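Side-chain contacts in nitrogenase molybdenum-iron protein beta chain (PDB 4WES), which forms part of the molybdenum-iron component of nitrogenase, sharing an iron-sulfur cluster with the alpha chain, in the enzyme complex that reduces dinitrogen to ammonium: residues K367-G372 with H378-N383; N18-C23 with A316-P321; P97-V102 with T224-L229. All coordinates share one frame; numbering follows the deposited sequence. Where two conformers were deposited one is given.

Interaction 1 of 3, residues K367-G372 with H378-N383; sequences KVKVEG and HQWIKN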
ATOM      1  N   LYS B 367     -15.252 -22.336   5.301  1.00 11.71           N
ATOM      2  CA  LYS B 367     -15.592 -23.052   4.085  1.00 11.78           C
ATOM      3  C   LYS B 367     -14.334 -23.198   3.268  1.00 12.28           C
ATOM      4  O   LYS B 367     -13.715 -22.211   2.912  1.00 12.78           O
ATOM      5  CB  LYS B 367     -16.680 -22.357   3.261  1.00 13.14           C
ATOM      6  CG  LYS B 367     -17.995 -22.167   3.994  1.00 16.29           C
ATOM      7  CD  LYS B 367     -19.082 -21.568   3.102  1.00 19.40           C
ATOM      8  CE  LYS B 367     -20.421 -21.490   3.802  1.00 31.10           C
ATOM      9  NZ  LYS B 367     -21.471 -20.955   2.882  1.00 37.98           N
ATOM     10  N   VAL B 368     -13.986 -24.432   2.951  1.00 12.22           N
ATOM     11  CA  VAL B 368     -12.816 -24.780   2.175  1.00 13.47           C
ATOM     12  C   VAL B 368     -13.291 -25.509   0.933  1.00 15.17           C
ATOM     13  O   VAL B 368     -14.084 -26.464   1.061  1.00 19.68           O
ATOM     14  CB  VAL B 368     -11.912 -25.694   3.006  1.00 15.08           C
ATOM     15  CG1 VAL B 368     -10.701 -26.116   2.224  1.00 15.48           C
ATOM     16  CG2 VAL B 368     -11.503 -25.022   4.310  1.00 16.25           C
ATOM     17  N   LYS B 369     -12.894 -25.088  -0.253  1.00 12.27           N
ATOM     18  CA  LYS B 369     -13.373 -25.739  -1.445  1.00 12.01           C
ATOM     19  C   LYS B 369     -12.274 -25.879  -2.487  1.00 10.55           C
ATOM     20  O   LYS B 369     -11.586 -24.919  -2.856  1.00 12.41           O
ATOM     21  CB  LYS B 369     -14.561 -24.997  -2.056  1.00 12.82           C
ATOM     22  CG  LYS B 369     -15.203 -25.737  -3.217  1.00 13.11           C
ATOM     23  CD  LYS B 369     -16.481 -25.058  -3.697  1.00 14.72           C
ATOM     24  CE  LYS B 369     -17.042 -25.742  -4.899  1.00 18.26           C
ATOM     25  NZ  LYS B 369     -18.292 -25.082  -5.385  1.00 25.18           N
ATOM     26  N   VAL B 370     -12.135 -27.098  -2.976  1.00 10.47           N
ATOM     27  CA  VAL B 370     -11.300 -27.434  -4.115  1.00 10.32           C
ATOM     28  C   VAL B 370     -12.176 -27.356  -5.379  1.00  9.81           C
ATOM     29  O   VAL B 370     -13.332 -27.816  -5.379  1.00 11.14           O
ATOM     30  CB  VAL B 370     -10.716 -28.832  -3.929  1.00 11.98           C
ATOM     31  CG1 VAL B 370     -10.047 -29.356  -5.179  1.00 13.20           C
ATOM     32  CG2 VAL B 370      -9.746 -28.827  -2.763  1.00 14.57           C
ATOM     33  N   GLU B 371     -11.638 -26.796  -6.447  1.00 10.45           N
ATOM     34  CA  GLU B 371     -12.420 -26.538  -7.640  1.00 10.41           C
ATOM     35  C   GLU B 371     -13.615 -25.624  -7.334  1.00 10.52           C
ATOM     36  O   GLU B 371     -14.694 -25.768  -7.900  1.00 12.06           O
ATOM     37  CB  GLU B 371     -12.800 -27.796  -8.398  1.00 11.13           C
ATOM     38  CG  GLU B 371     -11.602 -28.577  -8.903  1.00 12.25           C
ATOM     39  CD  GLU B 371     -12.019 -29.760  -9.715  1.00 13.38           C
ATOM     40  OE1 GLU B 371     -12.179 -29.643 -10.947  1.00 15.91           O
ATOM     41  OE2 GLU B 371     -12.239 -30.806  -9.110  1.00 20.83           O
ATOM     42  N   GLY B 372     -13.390 -24.652  -6.465  1.00 10.40           N
ATOM     43  CA  GLY B 372     -14.326 -23.535  -6.306  1.00 10.45           C
ATOM     44  C   GLY B 372     -13.850 -22.366  -7.165  1.00  9.32           C
ATOM     45  O   GLY B 372     -12.759 -22.385  -7.727  1.00 10.04           O
ATOM     46  N   HIS B 378     -17.756 -15.064  -3.639  1.00  8.44           N
ATOM     47  CA  HIS B 378     -18.604 -13.884  -3.518  1.00  8.98           C
ATOM     48  C   HIS B 378     -19.940 -14.240  -2.860  1.00  9.34           C
ATOM     49  O   HIS B 378     -20.414 -13.536  -1.959  1.00  9.90           O
ATOM     50  CB  HIS B 378     -18.775 -13.213  -4.867  1.00  8.55           C
ATOM     51  CG  HIS B 378     -19.408 -11.869  -4.765  1.00  9.04           C
ATOM     52  ND1 HIS B 378     -19.850 -11.202  -5.876  1.00  9.64           N
ATOM     53  CD2 HIS B 378     -19.639 -11.059  -3.698  1.00  9.36           C
ATOM     54  CE1 HIS B 378     -20.353 -10.041  -5.492  1.00  9.69           C
ATOM     55  NE2 HIS B 378     -20.212  -9.924  -4.171  1.00  9.88           N
ATOM     56  N   GLN B 379     -20.570 -15.310  -3.330  1.00  9.23           N
ATOM     57  CA  GLN B 379     -21.836 -15.736  -2.709  1.00  9.52           C
ATOM     58  C   GLN B 379     -21.665 -15.978  -1.217  1.00  9.81           C
ATOM     59  O   GLN B 379     -22.529 -15.581  -0.406  1.00 11.03           O
ATOM     60  CB  GLN B 379     -22.410 -16.984  -3.362  1.00 10.35           C
ATOM     61  CG  GLN B 379     -22.812 -16.780  -4.813  1.00 11.21           C
ATOM     62  CD  GLN B 379     -23.891 -17.792  -5.224  1.00 11.80           C
ATOM     63  OE1 GLN B 379     -23.627 -18.975  -5.376  1.00 14.57           O
ATOM     64  NE2 GLN B 379     -25.103 -17.310  -5.329  1.00 12.98           N
ATOM     65  N   TRP B 380     -20.592 -16.650  -0.821  1.00 10.08           N
ATOM     66  CA  TRP B 380     -20.372 -16.895   0.597  1.00  9.60           C
ATOM     67  C   TRP B 380     -20.250 -15.589   1.376  1.00 10.15           C
ATOM     68  O   TRP B 380     -20.821 -15.471   2.466  1.00 10.97           O
ATOM     69  CB  TRP B 380     -19.127 -17.752   0.807  1.00 10.75           C
ATOM     70  CG  TRP B 380     -19.160 -19.069   0.118  1.00 11.69           C
ATOM     71  CD1 TRP B 380     -20.243 -19.714  -0.453  1.00 13.36           C
ATOM     72  CD2 TRP B 380     -18.047 -19.920  -0.083  1.00 11.99           C
ATOM     73  NE1 TRP B 380     -19.845 -20.904  -1.008  1.00 15.89           N
ATOM     74  CE2 TRP B 380     -18.497 -21.042  -0.802  1.00 14.47           C
ATOM     75  CE3 TRP B 380     -16.698 -19.830   0.271  1.00 12.60           C
ATOM     76  CZ2 TRP B 380     -17.642 -22.081  -1.150  1.00 18.67           C
ATOM     77  CZ3 TRP B 380     -15.857 -20.852  -0.079  1.00 15.24           C
ATOM     78  CH2 TRP B 380     -16.335 -21.962  -0.774  1.00 16.89           C
ATOM     79  N   ILE B 381     -19.505 -14.637   0.817  1.00  9.76           N
ATOM     80  CA  ILE B 381     -19.323 -13.342   1.462  1.00  9.25           C
ATOM     81  C   ILE B 381     -20.642 -12.621   1.659  1.00 10.60           C
ATOM     82  O   ILE B 381     -20.853 -11.972   2.671  1.00 10.90           O
ATOM     83  CB  ILE B 381     -18.311 -12.506   0.673  1.00  9.75           C
ATOM     84  CG1 ILE B 381     -16.905 -13.076   0.878  1.00  9.92           C
ATOM     85  CG2 ILE B 381     -18.359 -11.052   1.057  1.00 10.67           C
ATOM     86  CD1 ILE B 381     -15.867 -12.544  -0.098  1.00 10.09           C
ATOM     87  N   LYS B 382     -21.548 -12.757   0.684  1.00 10.15           N
ATOM     88  CA  LYS B 382     -22.858 -12.128   0.838  0.50 10.75           C
ATOM     89  C   LYS B 382     -23.680 -12.697   1.995  1.00 12.46           C
ATOM     90  O   LYS B 382     -24.596 -12.033   2.500  1.00 15.59           O
ATOM     91  CB  LYS B 382     -23.673 -12.259  -0.451  0.50 11.81           C
ATOM     92  CG  LYS B 382     -23.125 -11.449  -1.607  0.50 12.55           C
ATOM     93  CD  LYS B 382     -23.910 -11.723  -2.876  0.50 12.81           C
ATOM     94  CE  LYS B 382     -23.455 -10.803  -3.978  0.50 15.15           C
ATOM     95  NZ  LYS B 382     -23.718  -9.374  -3.629  0.50 21.26           N
ATOM     96  N   ASN B 383     -23.378 -13.937   2.372  1.00 11.61           N
ATOM     97  CA  ASN B 383     -24.043 -14.571   3.504  1.00 11.93           C
ATOM     98  C   ASN B 383     -23.372 -14.324   4.836  1.00 12.59           C
ATOM     99  O   ASN B 383     -24.063 -14.214   5.848  1.00 14.92           O
ATOM    100  CB  ASN B 383     -24.219 -16.053   3.226  1.00 13.41           C
ATOM    101  CG  ASN B 383     -25.308 -16.299   2.207  1.00 13.88           C
ATOM    102  OD1 ASN B 383     -26.465 -16.426   2.577  1.00 18.64           O
ATOM    103  ND2 ASN B 383     -24.956 -16.343   0.937  1.00 12.74           N
TER
HETATM  104  O   HOH W   1     -21.200 -18.063   4.007  1.00 19.61           O
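Lys-367 lies across one face of the Trp-380 indole. Its CB meets the six-membered ring at CZ3, 3.8 Å away. CG sits beside the backbone N and anti to the carbonyl carbon (chi1 -59°), and from there the chain runs fully extended over the rings. CD is centred on the indole: it stands 3.8 Å from the centroid of the five-membered ring and 13° off the ring normal, which meets the geometry of a CH-pi contact. The ammonium nitrogen continues over the same ring, with NZ 4.1 Å from that centroid and 27° off the normal, a cation-pi pair. Strand 367-370 is an outermost strand, within this chain, of the five-stranded parallel sheet, and helix 374-383 carries the chain from it to strand 388-391 as a beta-alpha-beta crossover; Trp-380 points from this helix toward the strand. Lys-369 takes a different position from Lys-367, at the ring's edge and close to its plane, where CB is 3.7 Å from Trp-380 CH2. Its charged end turns to Asp-376 of the same helix as Trp-380 in a salt bridge. Tyr-340 of strand 337-343 also meets the indole, ring against ring at a steep inclination. A bound water ties the tip of Lys-367 to the helix backbone, accepting from Lys-367 NZ at 3.1 Å and donating to Trp-380 O at 3.0 Å.

Interaction 2 of 3, residues N18-C23 with A316-P321; sequences NPAKTC and ALLGDP. With CLF (Fe(8)-S(7) cluster), chain H.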
ATOM      1  N   ASN B  18     -15.946 -17.387 -13.494  1.00  7.74           N
ATOM      2  CA  ASN B  18     -14.916 -16.595 -12.813  1.00  7.87           C
ATOM      3  C   ASN B  18     -13.899 -17.506 -12.113  1.00  7.70           C
ATOM      4  O   ASN B  18     -13.756 -17.508 -10.880  1.00  7.98           O
ATOM      5  CB  ASN B  18     -15.524 -15.582 -11.862  1.00  7.98           C
ATOM      6  CG  ASN B  18     -16.354 -14.532 -12.565  1.00  8.36           C
ATOM      7  OD1 ASN B  18     -16.494 -14.544 -13.783  1.00  9.13           O
ATOM      8  ND2 ASN B  18     -16.909 -13.613 -11.783  1.00  9.25           N
ATOM      9  N   PRO B  19     -13.186 -18.325 -12.891  1.00  7.90           N
ATOM     10  CA  PRO B  19     -12.383 -19.414 -12.328  1.00  7.89           C
ATOM     11  C   PRO B  19     -11.179 -18.963 -11.490  1.00  7.89           C
ATOM     12  O   PRO B  19     -10.556 -17.942 -11.767  1.00  8.28           O
ATOM     13  CB  PRO B  19     -11.955 -20.182 -13.569  1.00  8.90           C
ATOM     14  CG  PRO B  19     -11.844 -19.146 -14.623  1.00  8.97           C
ATOM     15  CD  PRO B  19     -13.073 -18.284 -14.364  1.00  8.32           C
ATOM     16  N   ALA B  20     -10.834 -19.828 -10.536  1.00  8.54           N
ATOM     17  CA  ALA B  20      -9.672 -19.667  -9.670  1.00  8.73           C
ATOM     18  C   ALA B  20      -8.506 -20.556 -10.155  1.00  8.50           C
ATOM     19  O   ALA B  20      -7.804 -21.184  -9.356  1.00  8.73           O
ATOM     20  CB  ALA B  20     -10.036 -19.931  -8.232  1.00  9.53           C
ATOM     21  N   LYS B  21      -8.302 -20.556 -11.467  1.00  8.41           N
ATOM     22  CA  LYS B  21      -7.222 -21.286 -12.125  1.00  8.18           C
ATOM     23  C   LYS B  21      -7.208 -20.840 -13.574  1.00  8.14           C
ATOM     24  O   LYS B  21      -8.195 -20.263 -14.071  1.00  8.99           O
ATOM     25  CB  LYS B  21      -7.455 -22.811 -12.099  1.00  9.21           C
ATOM     26  CG  LYS B  21      -8.753 -23.253 -12.772  1.00  9.20           C
ATOM     27  CD  LYS B  21      -8.788 -24.716 -13.156  1.00  9.55           C
ATOM     28  CE  LYS B  21     -10.135 -25.060 -13.788  1.00 10.47           C
ATOM     29  NZ  LYS B  21     -10.212 -26.461 -14.268  1.00 11.19           N
ATOM     30  N   THR B  22      -6.114 -21.157 -14.274  1.00  8.25           N
ATOM     31  CA  THR B  22      -6.147 -21.185 -15.716  1.00  7.97           C
ATOM     32  C   THR B  22      -5.534 -22.531 -16.187  1.00  8.67           C
ATOM     33  O   THR B  22      -5.373 -23.421 -15.363  1.00  8.87           O
ATOM     34  CB  THR B  22      -5.500 -19.933 -16.335  1.00  8.66           C
ATOM     35  OG1 THR B  22      -5.785 -19.964 -17.729  1.00  8.65           O
ATOM     36  CG2 THR B  22      -4.020 -19.798 -16.062  1.00  9.36           C
ATOM     37  N   CYS B  23      -5.322 -22.688 -17.484  1.00  8.24           N
ATOM     38  CA  CYS B  23      -4.929 -24.004 -18.003  1.00  8.52           C
ATOM     39  C   CYS B  23      -3.435 -24.257 -17.936  1.00  8.60           C
ATOM     40  O   CYS B  23      -2.594 -23.354 -17.814  1.00  8.48           O
ATOM     41  CB  CYS B  23      -5.450 -24.218 -19.426  1.00  9.38           C
ATOM     42  SG  CYS B  23      -5.005 -22.954 -20.649  1.00  8.65           S
ATOM     43  N   ALA B 316     -10.853 -14.084   3.473  1.00  8.56           N
ATOM     44  CA  ALA B 316     -11.162 -14.897   2.282  1.00  8.77           C
ATOM     45  C   ALA B 316      -9.922 -14.968   1.426  1.00  8.52           C
ATOM     46  O   ALA B 316      -9.295 -13.940   1.162  1.00  9.14           O
ATOM     47  CB  ALA B 316     -12.296 -14.265   1.491  1.00  9.63           C
ATOM     48  N   LEU B 317      -9.556 -16.182   1.000  1.00  8.57           N
ATOM     49  CA  LEU B 317      -8.354 -16.431   0.213  1.00  9.70           C
ATOM     50  C   LEU B 317      -8.684 -17.291  -0.983  1.00  8.46           C
ATOM     51  O   LEU B 317      -9.368 -18.304  -0.834  1.00  9.83           O
ATOM     52  CB  LEU B 317      -7.256 -17.199   1.024  1.00 14.27           C
ATOM     53  CG  LEU B 317      -6.801 -16.687   2.339  1.00 14.79           C
ATOM     54  CD1 LEU B 317      -7.617 -17.271   3.450  1.00 14.24           C
ATOM     55  CD2 LEU B 317      -5.344 -17.056   2.455  1.00 20.85           C
ATOM     56  N   LEU B 318      -8.200 -16.898  -2.159  1.00  8.24           N
ATOM     57  CA  LEU B 318      -8.311 -17.724  -3.346  1.00  8.26           C
ATOM     58  C   LEU B 318      -6.983 -17.748  -4.043  1.00  8.28           C
ATOM     59  O   LEU B 318      -6.355 -16.703  -4.221  1.00  9.90           O
ATOM     60  CB  LEU B 318      -9.318 -17.197  -4.406  1.00  9.75           C
ATOM     61  CG  LEU B 318     -10.754 -17.055  -3.966  1.00 10.36           C
ATOM     62  CD1 LEU B 318     -11.008 -15.657  -3.439  1.00 11.59           C
ATOM     63  CD2 LEU B 318     -11.682 -17.431  -5.139  1.00 11.31           C
ATOM     64  N   GLY B 319      -6.578 -18.917  -4.537  1.00  8.59           N
ATOM     65  CA  GLY B 319      -5.372 -19.013  -5.351  1.00  9.17           C
ATOM     66  C   GLY B 319      -4.912 -20.418  -5.568  1.00  8.48           C
ATOM     67  O   GLY B 319      -5.715 -21.358  -5.579  1.00  9.63           O
ATOM     68  N   ASP B 320      -3.619 -20.558  -5.790  1.00  9.28           N
ATOM     69  CA  ASP B 320      -3.037 -21.823  -6.164  1.00  9.90           C
ATOM     70  C   ASP B 320      -2.711 -22.627  -4.898  1.00  9.95           C
ATOM     71  O   ASP B 320      -2.460 -22.075  -3.822  1.00 11.74           O
ATOM     72  CB  ASP B 320      -1.798 -21.559  -7.023  1.00 11.27           C
ATOM     73  CG  ASP B 320      -2.123 -20.905  -8.319  1.00 10.51           C
ATOM     74  OD1 ASP B 320      -3.274 -21.040  -8.801  1.00 10.30           O
ATOM     75  OD2 ASP B 320      -1.219 -20.268  -8.920  1.00 11.81           O
ATOM     76  N   PRO B 321      -2.712 -23.974  -4.990  1.00  9.83           N
ATOM     77  CA  PRO B 321      -2.793 -24.740  -3.748  1.00 10.38           C
ATOM     78  C   PRO B 321      -1.580 -24.604  -2.855  1.00  9.43           C
ATOM     79  O   PRO B 321      -1.719 -24.471  -1.629  1.00 10.02           O
ATOM     80  CB  PRO B 321      -2.985 -26.194  -4.205  1.00 11.49           C
ATOM     81  CG  PRO B 321      -3.339 -26.154  -5.615  1.00 21.10           C
ATOM     82  CD  PRO B 321      -2.987 -24.796  -6.175  1.00 10.96           C
TER
HETATM   83 FE1  CLF H 604      -7.785 -23.320 -29.112  1.00  8.84          FE
HETATM   84 FE2  CLF H 604      -6.191 -21.910 -27.806  1.00  9.41          FE
HETATM   85 FE3  CLF H 604      -8.066 -20.559 -29.321  1.00  8.59          FE
HETATM   86 FE4  CLF H 604      -8.721 -21.947 -27.085  1.00  8.55          FE
HETATM   87  S1  CLF H 604      -7.341 -23.880 -26.837  1.00  9.07           S
HETATM   88  S2A CLF H 604      -6.285 -21.828 -30.097  1.00  9.11           S
HETATM   89  S4A CLF H 604      -7.434 -20.069 -27.183  1.00  9.16           S
HETATM   90  S3A CLF H 604      -9.787 -22.123 -29.131  1.00  8.69           S
HETATM   91 FE5  CLF H 604      -8.198 -22.581 -23.736  0.66 11.95          FE
HETATM   92 FE6  CLF H 604      -6.705 -25.867 -23.955  0.66 10.01          FE
HETATM   93 FE7  CLF H 604      -5.840 -23.558 -22.737  1.00  8.51          FE
HETATM   94 FE8  CLF H 604      -5.546 -23.330 -25.401  1.00  9.34          FE
HETATM   95  S2B CLF H 604      -7.946 -24.475 -22.621  1.00  9.43           S
HETATM   96  S3B CLF H 604      -4.590 -24.942 -24.112  1.00  9.35           S
HETATM   97  S4B CLF H 604      -6.130 -21.617 -23.954  1.00  8.70           S
HETATM   98  O   HOH W   2      -5.478 -22.663  -8.813  1.00 10.24           O
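A water molecule links Ala-20 O to the carboxylate of Asp-320, donating to Ala-20 O at 2.8 Å and to Asp-320 OD1 at 2.7 Å. Other acceptors compete for its two protons, so neither bond need be permanent. Beside this bridge the contact is apolar: the Ala-20 methyl, CB, rests 4.3 Å from Leu-318 CD2, and no direct hydrogen bond crosses. Leu-318 lies on strand 314-318, the central strand of a five-stranded parallel sheet of Rossmann-like type, and Asp-320 holds the N-cap position of the following helix 321-333. The Asp-320 side chain makes no capping bond; instead its backbone N is bonded to Glu-323 OE2, while its OD2 turns to His-146 NE2. The other imidazole nitrogen of His-146, ND1, is bonded to Thr-22 N, giving a second indirect link between the segments. Three residues beyond Ala-20, Cys-23 SG binds iron FE7 of the Fe(8)-S(7) cluster at 2.3 Å, with chi1 at 55° placing the sulfur between the backbone N and carbonyl carbon. Lys-21 reaches Asp-109 of the alpha chain in a salt bridge. The polar links between the segments thus run through one water and one imidazole, and the Asp-320 carboxylate takes part in both, OD1 in the first and OD2 in the second, consistent with a relayed rather than direct coupling to the segment that carries Cys-23.

Interaction 3 of 3, residues P97-V102 with T224-L229; sequences PDIIAV and TKIEDL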
ATOM      1  N   PRO B  97      17.842 -20.134 -30.047  1.00 12.44           N
ATOM      2  CA  PRO B  97      17.918 -20.538 -28.653  1.00 11.80           C
ATOM      3  C   PRO B  97      18.938 -21.674 -28.513  1.00 11.90           C
ATOM      4  O   PRO B  97      19.284 -22.322 -29.508  1.00 13.28           O
ATOM      5  CB  PRO B  97      16.498 -21.037 -28.370  1.00 12.04           C
ATOM      6  CG  PRO B  97      16.066 -21.591 -29.681  1.00 12.55           C
ATOM      7  CD  PRO B  97      16.642 -20.664 -30.716  1.00 12.81           C
ATOM      8  N   ASP B  98      19.357 -21.956 -27.278  1.00 11.66           N
ATOM      9  CA  ASP B  98      20.179 -23.152 -27.016  1.00 12.28           C
ATOM     10  C   ASP B  98      19.294 -24.394 -26.824  1.00 12.45           C
ATOM     11  O   ASP B  98      19.738 -25.526 -27.037  1.00 14.28           O
ATOM     12  CB  ASP B  98      21.084 -22.939 -25.811  1.00 12.68           C
ATOM     13  CG  ASP B  98      22.195 -21.953 -26.083  1.00 13.85           C
ATOM     14  OD1 ASP B  98      22.443 -21.615 -27.255  1.00 17.21           O
ATOM     15  OD2 ASP B  98      22.817 -21.515 -25.102  1.00 14.88           O
ATOM     16  N   ILE B  99      18.047 -24.165 -26.381  1.00 11.90           N
ATOM     17  CA  ILE B  99      17.107 -25.229 -26.090  1.00 11.41           C
ATOM     18  C   ILE B  99      15.703 -24.743 -26.413  1.00 11.61           C
ATOM     19  O   ILE B  99      15.336 -23.625 -26.081  1.00 11.85           O
ATOM     20  CB  ILE B  99      17.248 -25.721 -24.630  1.00 11.83           C
ATOM     21  CG1 ILE B  99      16.283 -26.858 -24.337  1.00 12.66           C
ATOM     22  CG2 ILE B  99      17.116 -24.590 -23.616  1.00 12.80           C
ATOM     23  CD1 ILE B  99      16.565 -27.567 -23.023  1.00 14.08           C
ATOM     24  N   ILE B 100      14.945 -25.602 -27.098  1.00 11.85           N
ATOM     25  CA  ILE B 100      13.519 -25.397 -27.324  1.00 10.76           C
ATOM     26  C   ILE B 100      12.781 -26.297 -26.343  1.00 11.45           C
ATOM     27  O   ILE B 100      13.012 -27.497 -26.323  1.00 11.97           O
ATOM     28  CB  ILE B 100      13.126 -25.725 -28.775  1.00 11.47           C
ATOM     29  CG1 ILE B 100      13.890 -24.840 -29.768  1.00 12.25           C
ATOM     30  CG2 ILE B 100      11.621 -25.586 -28.949  1.00 13.69           C
ATOM     31  CD1 ILE B 100      13.643 -25.198 -31.209  1.00 13.30           C
ATOM     32  N   ALA B 101      11.900 -25.705 -25.522  1.00 10.96           N
ATOM     33  CA  ALA B 101      11.149 -26.487 -24.555  1.00 10.67           C
ATOM     34  C   ALA B 101       9.685 -26.503 -24.989  1.00 10.34           C
ATOM     35  O   ALA B 101       8.970 -25.522 -24.861  1.00 10.64           O
ATOM     36  CB  ALA B 101      11.272 -25.905 -23.171  1.00 11.47           C
ATOM     37  N   VAL B 102       9.275 -27.641 -25.530  1.00 10.59           N
ATOM     38  CA  VAL B 102       7.941 -27.809 -26.115  1.00 10.79           C
ATOM     39  C   VAL B 102       6.927 -28.223 -25.049  1.00 10.21           C
ATOM     40  O   VAL B 102       7.187 -29.121 -24.241  1.00 11.27           O
ATOM     41  CB  VAL B 102       7.990 -28.909 -27.202  1.00 10.41           C
ATOM     42  CG1 VAL B 102       6.600 -29.094 -27.804  1.00 11.95           C
ATOM     43  CG2 VAL B 102       8.999 -28.537 -28.283  1.00 11.26           C
ATOM     44  N   THR B 224      18.180 -21.043 -15.255  1.00 11.74           N
ATOM     45  CA  THR B 224      19.179 -22.068 -14.927  1.00 11.89           C
ATOM     46  C   THR B 224      19.844 -22.564 -16.197  1.00 12.33           C
ATOM     47  O   THR B 224      19.188 -22.792 -17.201  1.00 12.53           O
ATOM     48  CB  THR B 224      18.509 -23.213 -14.188  1.00 12.32           C
ATOM     49  OG1 THR B 224      17.790 -22.620 -13.099  1.00 15.63           O
ATOM     50  CG2 THR B 224      19.533 -24.226 -13.655  1.00 12.74           C
ATOM     51  N   LYS B 225      21.175 -22.686 -16.176  1.00 12.96           N
ATOM     52  CA  LYS B 225      21.912 -23.112 -17.339  1.00 14.00           C
ATOM     53  C   LYS B 225      21.726 -24.589 -17.602  1.00 12.93           C
ATOM     54  O   LYS B 225      21.648 -25.405 -16.670  1.00 13.25           O
ATOM     55  CB  LYS B 225      23.413 -22.793 -17.167  1.00 16.44           C
ATOM     56  CG  LYS B 225      23.641 -21.284 -17.104  1.00 25.79           C
ATOM     57  CD  LYS B 225      25.028 -20.871 -17.504  1.00 29.08           C
ATOM     58  CE  LYS B 225      25.051 -19.444 -18.023  1.00 40.58           C
ATOM     59  NZ  LYS B 225      24.414 -18.504 -17.069  1.00 36.08           N
ATOM     60  N   ILE B 226      21.700 -24.934 -18.889  1.00 14.15           N
ATOM     61  CA  ILE B 226      21.578 -26.329 -19.313  1.00 13.54           C
ATOM     62  C   ILE B 226      22.586 -27.245 -18.620  1.00 14.00           C
ATOM     63  O   ILE B 226      22.229 -28.330 -18.179  1.00 15.85           O
ATOM     64  CB  ILE B 226      21.728 -26.408 -20.845  1.00 15.23           C
ATOM     65  CG1 ILE B 226      20.506 -25.813 -21.550  1.00 15.58           C
ATOM     66  CG2 ILE B 226      21.958 -27.845 -21.322  1.00 18.90           C
ATOM     67  CD1 ILE B 226      20.765 -25.410 -22.977  1.00 16.72           C
ATOM     68  N   GLU B 227      23.824 -26.805 -18.485  1.00 14.87           N
ATOM     69  CA  GLU B 227      24.825 -27.680 -17.880  1.00 15.37           C
ATOM     70  C   GLU B 227      24.491 -27.963 -16.427  1.00 14.94           C
ATOM     71  O   GLU B 227      24.766 -29.044 -15.918  1.00 15.85           O
ATOM     72  CB  GLU B 227      26.221 -27.082 -18.018  1.00 20.34           C
ATOM     73  CG  GLU B 227      26.288 -25.606 -17.617  1.00 34.15           C
ATOM     74  CD  GLU B 227      26.120 -24.583 -18.769  1.00 53.47           C
ATOM     75  OE1 GLU B 227      25.132 -24.634 -19.616  1.00 23.27           O
ATOM     76  OE2 GLU B 227      27.016 -23.680 -18.774  1.00 40.45           O
ATOM     77  N   ASP B 228      23.894 -26.989 -15.748  1.00 14.50           N
ATOM     78  CA  ASP B 228      23.473 -27.215 -14.379  1.00 14.40           C
ATOM     79  C   ASP B 228      22.230 -28.077 -14.266  1.00 14.51           C
ATOM     80  O   ASP B 228      22.090 -28.856 -13.312  1.00 14.52           O
ATOM     81  CB  ASP B 228      23.331 -25.882 -13.648  1.00 15.52           C
ATOM     82  CG  ASP B 228      24.680 -25.176 -13.512  1.00 18.27           C
ATOM     83  OD1 ASP B 228      24.728 -23.956 -13.793  1.00 24.06           O
ATOM     84  OD2 ASP B 228      25.687 -25.871 -13.126  1.00 19.52           O
ATOM     85  N   LEU B 229      21.318 -27.919 -15.220  1.00 13.47           N
ATOM     86  CA  LEU B 229      20.167 -28.837 -15.280  1.00 13.31           C
ATOM     87  C   LEU B 229      20.633 -30.291 -15.465  1.00 14.70           C
ATOM     88  O   LEU B 229      20.129 -31.213 -14.824  1.00 15.00           O
ATOM     89  CB  LEU B 229      19.233 -28.438 -16.404  1.00 13.31           C
ATOM     90  CG  LEU B 229      18.598 -27.067 -16.237  1.00 13.26           C
ATOM     91  CD1 LEU B 229      17.807 -26.676 -17.459  1.00 14.06           C
ATOM     92  CD2 LEU B 229      17.704 -27.044 -15.013  1.00 14.26           C
TER
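Asp-98 is the first residue of its segment to meet the helix, and it does so through carbon: CB lies 3.8 Å from Ile-226 CD1. While CB faces the isoleucine, the carboxylate bonds elsewhere. OD1 forms a salt bridge with Lys-132 NZ and OD2 a hydrogen bond with Asn-37 ND2, while the Asp-98 backbone is bonded to Asn-37 and Leu-133. The residue is therefore fixed from the directions of both neighbouring strands, 38-43 and 133-136. Ile-99 follows as the first residue of strand 99-104, an inner strand of the four-stranded parallel sheet. Its CG2 branch does the touching, 3.8 Å from Ile-226 CD1, and its CB comes to 3.9 Å from the same CD1. Ile-99 CG2 also approaches Ile-226 CG1, at 4.2 Å; the two isoleucine side chains run antiparallel alongside one another. CG1 of Ile-99 is anti to the backbone N (chi1 -179°), which leaves the shorter CG2 arm for the helix. Beyond Ile-99 the strand runs on toward Cys-106, a ligand of the iron-sulfur cluster, and leaves the helix behind. In the partner segment, Ile-226 opens helix 226-231. Lys-225 O, at the N-cap position, accepts from Leu-229 N at 2.9 Å, showing that the helix is established from its first turn. Ile-226 also packs on Leu-133, so it reaches two adjacent strands. The helix leads into strand 237-241 of a second parallel sheet, and the contact thus joins two alpha/beta units of the subunit. Across the segments the attraction is wholly apolar; Asp-98 OD2 and Glu-227 OE1, 6.7 Å apart, would probably repel each other slightly, and the partners of Asp-98 probably offset its charge.

In the fold
Interactions 1 and 2 are neighbours, their centres 12 Å apart, and both involve the five-stranded parallel sheet, through strands 367-370 and 314-318 with strand 337-343 between them. They touch directly: Gly-372 O packs against Ala-20 CB at 3.7 Å. Interaction 3 belongs to a different four-stranded sheet on the opposite side of the chain's centre, about 41 Å from interaction 1 and 30 Å from interaction 2, centre to centre. Along the chain, interaction 2 spans nearly 300 residues and encloses interaction 3, while the short-range interaction 1 follows both. The N-terminal segment carrying a cluster ligand is thereby brought against the last sheet of the subunit.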